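PDB 3DJE: fructosyl amine: oxygen oxidoreductase, which oxidatively deglycates fructosyl amino acids as an FAD-dependent fructosamine oxidase (Amadoriase II), a member of the MSOX/MTOX family. Local coordinates for residues 110-115 against 256-261; 199-202 against 206-209; 213-218 against 222-227. One frame throughout, in Å; residues are numbered along the deposited sequence.

Contact 1. Residues 110-115 against 256-261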
# COMPACT_ATOMS: atom_id res chain seq x y z
N GLY A 110 -0.78 -21.25 2.18
CA GLY A 110 -0.64 -22.06 0.97
C GLY A 110 -1.08 -21.33 -0.29
O GLY A 110 -0.43 -21.43 -1.34
N VAL A 111 -2.18 -20.58 -0.18
CA VAL A 111 -2.70 -19.80 -1.31
C VAL A 111 -1.74 -18.68 -1.66
O VAL A 111 -1.48 -18.41 -2.83
CB VAL A 111 -4.10 -19.20 -1.01
CG1 VAL A 111 -4.51 -18.24 -2.11
CG2 VAL A 111 -5.14 -20.31 -0.87
N ARG A 112 -1.22 -18.03 -0.62
CA ARG A 112 -0.35 -16.88 -0.81
C ARG A 112 1.02 -17.26 -1.39
O ARG A 112 1.50 -16.62 -2.35
CB ARG A 112 -0.21 -16.11 0.50
CG ARG A 112 -1.55 -15.45 0.90
CD ARG A 112 -1.45 -14.43 2.04
NE ARG A 112 -0.48 -13.36 1.78
CZ ARG A 112 -0.28 -12.33 2.60
NH1 ARG A 112 -0.99 -12.21 3.71
NH2 ARG A 112 0.65 -11.41 2.31
N VAL A 113 1.61 -18.31 -0.84
CA VAL A 113 2.98 -18.70 -1.14
C VAL A 113 3.10 -19.71 -2.29
O VAL A 113 4.11 -19.72 -3.01
CB VAL A 113 3.68 -19.24 0.15
CG1 VAL A 113 5.09 -19.79 -0.14
CG2 VAL A 113 3.77 -18.15 1.20
N ARG A 114 2.07 -20.54 -2.48
CA ARG A 114 2.09 -21.62 -3.49
C ARG A 114 3.40 -22.41 -3.45
O ARG A 114 4.16 -22.43 -4.43
CB ARG A 114 1.83 -21.07 -4.90
CG ARG A 114 0.47 -20.41 -5.05
CD ARG A 114 0.20 -20.07 -6.50
NE ARG A 114 1.12 -19.05 -6.99
CZ ARG A 114 1.33 -18.79 -8.27
NH1 ARG A 114 0.70 -19.50 -9.21
NH2 ARG A 114 2.18 -17.85 -8.63
N PRO A 115 3.68 -23.06 -2.30
CA PRO A 115 5.00 -23.66 -2.10
C PRO A 115 5.31 -24.80 -3.07
O PRO A 115 6.49 -25.06 -3.36
CB PRO A 115 4.94 -24.18 -0.65
CG PRO A 115 3.48 -24.37 -0.38
CD PRO A 115 2.80 -23.26 -1.13
N VAL A 256 13.18 -10.10 5.52
CA VAL A 256 11.88 -9.67 6.04
C VAL A 256 11.28 -10.87 6.76
O VAL A 256 11.24 -11.97 6.20
CB VAL A 256 10.95 -9.22 4.92
CG1 VAL A 256 9.60 -8.81 5.47
CG2 VAL A 256 11.60 -8.07 4.14
N ILE A 257 10.82 -10.65 7.99
CA ILE A 257 10.19 -11.70 8.80
C ILE A 257 8.69 -11.41 8.86
O ILE A 257 8.30 -10.37 9.37
CB ILE A 257 10.80 -11.73 10.23
CG1 ILE A 257 12.31 -11.97 10.16
CG2 ILE A 257 10.07 -12.76 11.11
CD1 ILE A 257 12.73 -13.30 9.55
N PHE A 258 7.87 -12.32 8.35
CA PHE A 258 6.45 -12.05 8.15
C PHE A 258 5.62 -13.25 8.58
O PHE A 258 5.84 -14.36 8.11
CB PHE A 258 6.24 -11.73 6.67
CG PHE A 258 5.00 -10.93 6.33
CD1 PHE A 258 5.12 -9.73 5.61
CD2 PHE A 258 3.72 -11.38 6.65
CE1 PHE A 258 3.99 -8.97 5.25
CE2 PHE A 258 2.57 -10.62 6.29
CZ PHE A 258 2.72 -9.41 5.59
N ASN A 259 4.70 -13.04 9.53
CA ASN A 259 3.72 -14.07 9.88
C ASN A 259 2.35 -13.44 9.69
O ASN A 259 2.05 -12.40 10.29
CB ASN A 259 3.91 -14.56 11.32
CG ASN A 259 2.92 -15.65 11.71
OD1 ASN A 259 1.71 -15.46 11.67
ND2 ASN A 259 3.45 -16.80 12.14
N ILE A 260 1.54 -14.09 8.86
CA ILE A 260 0.28 -13.50 8.42
C ILE A 260 -0.79 -13.48 9.52
O ILE A 260 -1.87 -12.92 9.33
CB ILE A 260 -0.24 -14.16 7.13
CG1 ILE A 260 -0.71 -15.60 7.38
CG2 ILE A 260 0.85 -14.11 6.05
CD1 ILE A 260 -1.38 -16.25 6.17
N GLU A 261 -0.47 -14.07 10.67
CA GLU A 261 -1.35 -14.02 11.84
C GLU A 261 -0.77 -13.24 13.02
O GLU A 261 -1.37 -13.22 14.10
CB GLU A 261 -1.66 -15.45 12.31
CG GLU A 261 -2.39 -16.28 11.28
CD GLU A 261 -2.82 -17.60 11.84
OE1 GLU A 261 -3.88 -17.63 12.53
OE2 GLU A 261 -2.11 -18.58 11.59
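Beside the pocket for the bound S-carboxymethyl thiofructose, to which F258 belongs, R112 reaches from the last turn of helix 103-113 toward F258 and I260. The R112 side chain starts with CG anti to its own carbonyl carbon (chi1 -68°) and bends at chi3 (55°), which carries the guanidinium past the isoleucine. I260 lies over one face of that flat group, its CG2 methyl 3.5 Å from R112 NH1 and 4.0 Å from R112 CZ; the two side chains slide by each other in opposite directions. The other terminal nitrogen, R112 NH2, comes obliquely to the F258 ring, 4.4 Å from F258 CZ. F258 sits on strand 256-259 of the large mixed sheet of the substrate-binding half, where its ring touches the ligand, stacks with F264 and packs on V54. At the end of the strand the chain turns: N259 OD1 accepts from E261 N at 2.8 Å, closing an Asx turn that has I260 at its middle. The E261 carboxylate is held in turn by the backbone N-H groups of C101 and S102, while R112 also packs on Y60, another residue of the ligand pocket.

Contact 2. Residues 199-202 against 206-209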
# COMPACT_ATOMS: atom_id res chain seq x y z
N GLY A 199 -12.47 18.22 -14.69
CA GLY A 199 -11.30 18.62 -13.89
C GLY A 199 -11.65 18.65 -12.42
O GLY A 199 -12.49 17.87 -11.95
N ALA A 200 -11.01 19.56 -11.68
CA ALA A 200 -11.19 19.65 -10.22
C ALA A 200 -11.10 21.08 -9.72
O ALA A 200 -10.52 21.95 -10.38
CB ALA A 200 -10.13 18.82 -9.51
N VAL A 201 -11.66 21.31 -8.54
CA VAL A 201 -11.51 22.60 -7.87
C VAL A 201 -10.74 22.36 -6.58
O VAL A 201 -11.06 21.42 -5.84
CB VAL A 201 -12.87 23.21 -7.52
CG1 VAL A 201 -12.70 24.58 -6.85
CG2 VAL A 201 -13.75 23.33 -8.76
N THR A 202 -9.73 23.20 -6.32
CA THR A 202 -8.95 23.09 -5.08
C THR A 202 -9.44 24.07 -4.00
O THR A 202 -10.19 25.00 -4.32
CB THR A 202 -7.44 23.23 -5.33
OG1 THR A 202 -7.19 24.40 -6.13
CG2 THR A 202 -6.91 22.01 -6.08
N LYS A 206 -9.31 27.54 -6.82
CA LYS A 206 -8.77 27.52 -8.17
C LYS A 206 -9.44 26.39 -8.94
O LYS A 206 -9.60 25.29 -8.42
CB LYS A 206 -7.25 27.32 -8.18
CG LYS A 206 -6.63 27.47 -9.57
CD LYS A 206 -5.11 27.67 -9.53
CE LYS A 206 -4.68 28.72 -8.50
NZ LYS A 206 -3.22 29.04 -8.58
N ILE A 207 -9.82 26.70 -10.18
CA ILE A 207 -10.50 25.76 -11.06
C ILE A 207 -9.47 25.20 -12.02
O ILE A 207 -8.81 25.96 -12.72
CB ILE A 207 -11.61 26.48 -11.87
CG1 ILE A 207 -12.68 27.02 -10.92
CG2 ILE A 207 -12.21 25.54 -12.94
CD1 ILE A 207 -13.62 28.04 -11.58
N TRP A 208 -9.34 23.87 -12.02
CA TRP A 208 -8.34 23.16 -12.81
C TRP A 208 -9.05 22.33 -13.87
O TRP A 208 -9.48 21.22 -13.60
CB TRP A 208 -7.50 22.23 -11.93
CG TRP A 208 -6.64 22.94 -10.95
CD1 TRP A 208 -6.97 23.27 -9.66
CD2 TRP A 208 -5.31 23.40 -11.16
NE1 TRP A 208 -5.91 23.91 -9.06
CE2 TRP A 208 -4.88 24.02 -9.95
CE3 TRP A 208 -4.42 23.36 -12.25
CZ2 TRP A 208 -3.60 24.59 -9.80
CZ3 TRP A 208 -3.15 23.93 -12.11
CH2 TRP A 208 -2.76 24.54 -10.89
N ARG A 209 -9.19 22.89 -15.06
CA ARG A 209 -9.89 22.18 -16.14
C ARG A 209 -8.91 21.28 -16.87
O ARG A 209 -7.76 21.67 -17.10
CB ARG A 209 -10.57 23.17 -17.10
CG ARG A 209 -11.67 23.97 -16.41
CD ARG A 209 -12.53 24.77 -17.37
NE ARG A 209 -13.68 25.34 -16.68
CZ ARG A 209 -14.88 24.75 -16.59
NH1 ARG A 209 -15.11 23.57 -17.16
NH2 ARG A 209 -15.85 25.36 -15.92
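G199 opens the pairing against R209, a non-hydrogen-bonded antiparallel position where G199 CA comes within 3.2 Å of W208 O in a CA-H...O contact. The strands run close together at this pair, with 4.4 Å between G199 CA and R209 CA, and the backbone of G199 (phi 140°) is in a region open mainly to glycine. Next, A200 forms a hydrogen-bonded pair with W208: A200 N donates to W208 O at 3.0 Å, and W208 N returns a bond to A200 O at 2.8 Å. The two strands make a beta hairpin, the outer part of a three-stranded antiparallel sheet in which 187-193 flanks 196-202 on its other side. V201, facing I207 across a non-hydrogen-bonded pair, turns its side chain to the opposite face from A200 and W208; V201 CG2 meets I207 CG1 loosely at 4.4 Å, and both side chains also touch I191. At T202 the backbone N donates to K206 O. Its hydroxyl occupies the position between backbone N and carbonyl carbon (chi1 49°), from which OG1 takes the indole N-H of W208. This bond, W208 NE1 to T202 OG1, is 3.2 Å long and bent (143° at the hydrogen), yet OG1 lies in the indole plane; the hydroxyl's stronger partner is D204 OD1, just past the strand. T202 CG2 lies out of the indole plane, 3.7 Å from W208 NE1, on the side away from K206 CD. One indole face carries K206 CD, offset toward the rim, before the lysine chain leads away. A200, T202 and W208 turn their side chains toward the FAD-binding Rossmann-type sheet: W208 packs on L10, T34 and L36, A200 on L10, and T202 on L36.

Contact 3. Residues 213-218 against 222-227. With FAD (flavin-adenine dinucleotide), chain C.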
# COMPACT_ATOMS: atom_id res chain seq x y z
N THR A 213 -9.05 13.52 -16.40
CA THR A 213 -8.76 13.57 -14.96
C THR A 213 -8.56 12.15 -14.47
O THR A 213 -9.41 11.29 -14.72
CB THR A 213 -9.94 14.24 -14.20
OG1 THR A 213 -10.13 15.58 -14.67
CG2 THR A 213 -9.71 14.25 -12.69
N PHE A 214 -7.45 11.91 -13.77
CA PHE A 214 -7.16 10.63 -13.15
C PHE A 214 -7.41 10.76 -11.66
O PHE A 214 -6.87 11.66 -11.03
CB PHE A 214 -5.68 10.26 -13.33
CG PHE A 214 -5.27 10.02 -14.77
CD1 PHE A 214 -5.17 8.73 -15.28
CD2 PHE A 214 -4.94 11.10 -15.59
CE1 PHE A 214 -4.76 8.51 -16.60
CE2 PHE A 214 -4.54 10.87 -16.92
CZ PHE A 214 -4.45 9.57 -17.42
N LEU A 215 -8.21 9.85 -11.11
CA LEU A 215 -8.48 9.85 -9.68
C LEU A 215 -7.60 8.80 -9.01
O LEU A 215 -7.81 7.60 -9.17
CB LEU A 215 -9.97 9.62 -9.43
CG LEU A 215 -10.42 9.65 -7.97
CD1 LEU A 215 -10.01 10.97 -7.31
CD2 LEU A 215 -11.92 9.45 -7.90
N CYS A 216 -6.60 9.29 -8.28
CA CYS A 216 -5.59 8.45 -7.63
C CYS A 216 -5.42 8.86 -6.18
O CYS A 216 -4.30 8.97 -5.67
CB CYS A 216 -4.26 8.58 -8.38
SG CYS A 216 -4.31 7.95 -10.06
N ALA A 217 -6.53 9.08 -5.50
CA ALA A 217 -6.52 9.60 -4.14
C ALA A 217 -6.54 8.53 -3.03
O ALA A 217 -6.81 8.84 -1.86
CB ALA A 217 -7.69 10.60 -3.97
N GLY A 218 -6.28 7.27 -3.40
CA GLY A 218 -6.12 6.21 -2.42
C GLY A 218 -7.35 6.06 -1.57
O GLY A 218 -8.48 6.00 -2.09
N GLY A 222 -13.14 7.81 -2.50
CA GLY A 222 -14.61 7.79 -2.38
C GLY A 222 -15.24 9.12 -2.00
O GLY A 222 -16.47 9.28 -2.09
N GLN A 223 -14.43 10.08 -1.56
CA GLN A 223 -14.95 11.41 -1.24
C GLN A 223 -15.49 12.09 -2.50
O GLN A 223 -16.43 12.89 -2.45
CB GLN A 223 -13.83 12.27 -0.65
CG GLN A 223 -14.33 13.61 -0.13
CD GLN A 223 -13.20 14.51 0.28
OE1 GLN A 223 -12.29 14.10 1.01
NE2 GLN A 223 -13.24 15.76 -0.18
N PHE A 224 -14.89 11.77 -3.64
CA PHE A 224 -15.07 12.56 -4.87
C PHE A 224 -16.07 12.03 -5.88
O PHE A 224 -16.49 12.77 -6.77
CB PHE A 224 -13.71 12.72 -5.54
CG PHE A 224 -12.69 13.34 -4.65
CD1 PHE A 224 -12.78 14.69 -4.31
CD2 PHE A 224 -11.68 12.57 -4.08
CE1 PHE A 224 -11.85 15.26 -3.46
CE2 PHE A 224 -10.75 13.13 -3.22
CZ PHE A 224 -10.83 14.47 -2.91
N LEU A 225 -16.42 10.75 -5.74
CA LEU A 225 -17.19 10.03 -6.73
C LEU A 225 -18.01 8.96 -6.02
O LEU A 225 -17.56 8.42 -5.01
CB LEU A 225 -16.20 9.33 -7.70
CG LEU A 225 -16.69 8.58 -8.93
CD1 LEU A 225 -17.08 9.56 -10.01
CD2 LEU A 225 -15.61 7.65 -9.45
N ASP A 226 -19.16 8.62 -6.58
CA ASP A 226 -19.94 7.47 -6.12
C ASP A 226 -19.35 6.17 -6.67
O ASP A 226 -19.56 5.84 -7.84
CB ASP A 226 -21.40 7.62 -6.55
CG ASP A 226 -22.31 6.52 -5.99
OD1 ASP A 226 -21.83 5.61 -5.27
OD2 ASP A 226 -23.52 6.56 -6.29
N PHE A 227 -18.63 5.44 -5.82
CA PHE A 227 -18.05 4.17 -6.25
C PHE A 227 -18.99 2.98 -6.18
O PHE A 227 -18.57 1.84 -6.40
CB PHE A 227 -16.76 3.87 -5.47
CG PHE A 227 -15.56 4.62 -5.99
CD1 PHE A 227 -15.27 5.90 -5.52
CD2 PHE A 227 -14.74 4.05 -6.95
CE1 PHE A 227 -14.15 6.60 -6.00
CE2 PHE A 227 -13.62 4.74 -7.45
CZ PHE A 227 -13.34 6.02 -6.98
PA FAD C . -1.64 6.65 -1.49
O1A FAD C . -0.24 6.37 -1.79
O2A FAD C . -2.09 6.63 -0.06
O5B FAD C . -1.92 8.05 -2.17
C5B FAD C . -3.15 8.76 -2.01
C4B FAD C . -2.84 10.24 -2.24
O4B FAD C . -4.14 10.86 -2.30
C3B FAD C . -2.13 10.79 -0.98
O3B FAD C . -0.84 11.33 -1.31
C2B FAD C . -3.11 11.88 -0.52
O2B FAD C . -2.43 13.07 -0.02
C1B FAD C . -3.94 12.15 -1.81
N9A FAD C . -5.17 12.91 -1.42
C8A FAD C . -5.95 12.75 -0.34
N7A FAD C . -6.91 13.70 -0.35
C5A FAD C . -6.72 14.46 -1.44
C6A FAD C . -7.37 15.58 -1.97
N6A FAD C . -8.44 16.11 -1.33
N1A FAD C . -6.91 16.11 -3.12
C2A FAD C . -5.86 15.60 -3.76
N3A FAD C . -5.21 14.53 -3.28
C4A FAD C . -5.63 13.95 -2.13
N1 FAD C . 1.95 -2.63 -0.29
C2 FAD C . 2.97 -3.45 -0.78
O2 FAD C . 3.08 -3.68 -1.99
N3 FAD C . 3.88 -4.02 0.11
C4 FAD C . 3.78 -3.81 1.48
O4 FAD C . 4.61 -4.33 2.25
C4X FAD C . 2.75 -3.00 1.97
N5 FAD C . 2.61 -2.78 3.34
C5X FAD C . 1.69 -1.84 3.80
C6 FAD C . 1.72 -1.48 5.14
C7 FAD C . 0.85 -0.51 5.62
C7M FAD C . 0.91 -0.17 7.12
C8 FAD C . -0.04 0.12 4.76
C8M FAD C . -0.96 1.25 5.28
C9 FAD C . -0.05 -0.23 3.40
C9A FAD C . 0.82 -1.21 2.91
N10 FAD C . 0.83 -1.60 1.56
C10 FAD C . 1.84 -2.42 1.08
C1' FAD C . -0.22 -1.12 0.64
C2' FAD C . 0.28 0.10 -0.13
O2' FAD C . 0.99 0.99 0.76
C3' FAD C . -0.92 0.82 -0.75
O3' FAD C . -1.76 -0.15 -1.41
C4' FAD C . -0.49 1.85 -1.80
O4' FAD C . 0.59 2.66 -1.34
C5' FAD C . -1.69 2.75 -2.13
O5' FAD C . -1.32 3.69 -3.16
P FAD C . -2.37 4.80 -3.63
O1P FAD C . -3.65 4.14 -4.01
O2P FAD C . -1.64 5.64 -4.61
O3P FAD C . -2.64 5.70 -2.32
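The F224 ring has Q223 CB over the centre of one face, 4.0 Å above the plane, and the adenine amino group of FAD at its edge: FAD N6A lies near the ring plane, 3.3 Å from F224 CZ. Obliquely to the same ring come two aliphatic groups of segment 213-218, with L215 CD1 4.0 Å from F224 CD2 and A217 CB an equal distance from F224 CE2. Over one face of F227 lies L225 CD2, offset toward the rim, while L215 CD2 approaches the edge near the plane, 3.8 Å from F227 CZ. L215 divides its two methyls between the phenylalanines: chi1 of -178° and chi2 of 55° together set CD1 toward F224 and CD2 toward F227. L215 ends strand 212-215, which lies between 9-12 and 356-360 in the parallel part of the Rossmann-type sheet, and the chain beyond it passes along the cofactor. A217 CA comes within 3.3 Å of the ribose oxygen FAD O4B, and G218 CA lies 3.5 Å from the bridging oxygen FAD O3P. G218 has positive phi, and its CA sits close against that oxygen. Beyond the two segments, L225 packs on L356 and L358 and F227 on C360, while F224 also touches V187 and L190.

Overall arrangement
From the N terminus, the chain first lays down strands 9-12 and 33-37 of the Rossmann-type sheet, then reaches helix 103-113, and contact 1 closes a long excursion when strand 256-259 comes back beside it. Contacts 2 and 3 both form within this excursion, one after the other: the hairpin of contact 2 is complete at residue 209, and contact 3 opens at 213. Their centres are about 14 Å apart, and G199 CA touches T213 OG1 at 3.3 Å. Contact 2 sets the three-stranded sheet against the Rossmann-type sheet; contact 3 ties the end of strand 212-215 and the following loop to the adenosine and pyrophosphate of FAD. Contact 1 lies across the chain's centre, about 32 Å from contact 3 and 44 Å from contact 2, centre to centre.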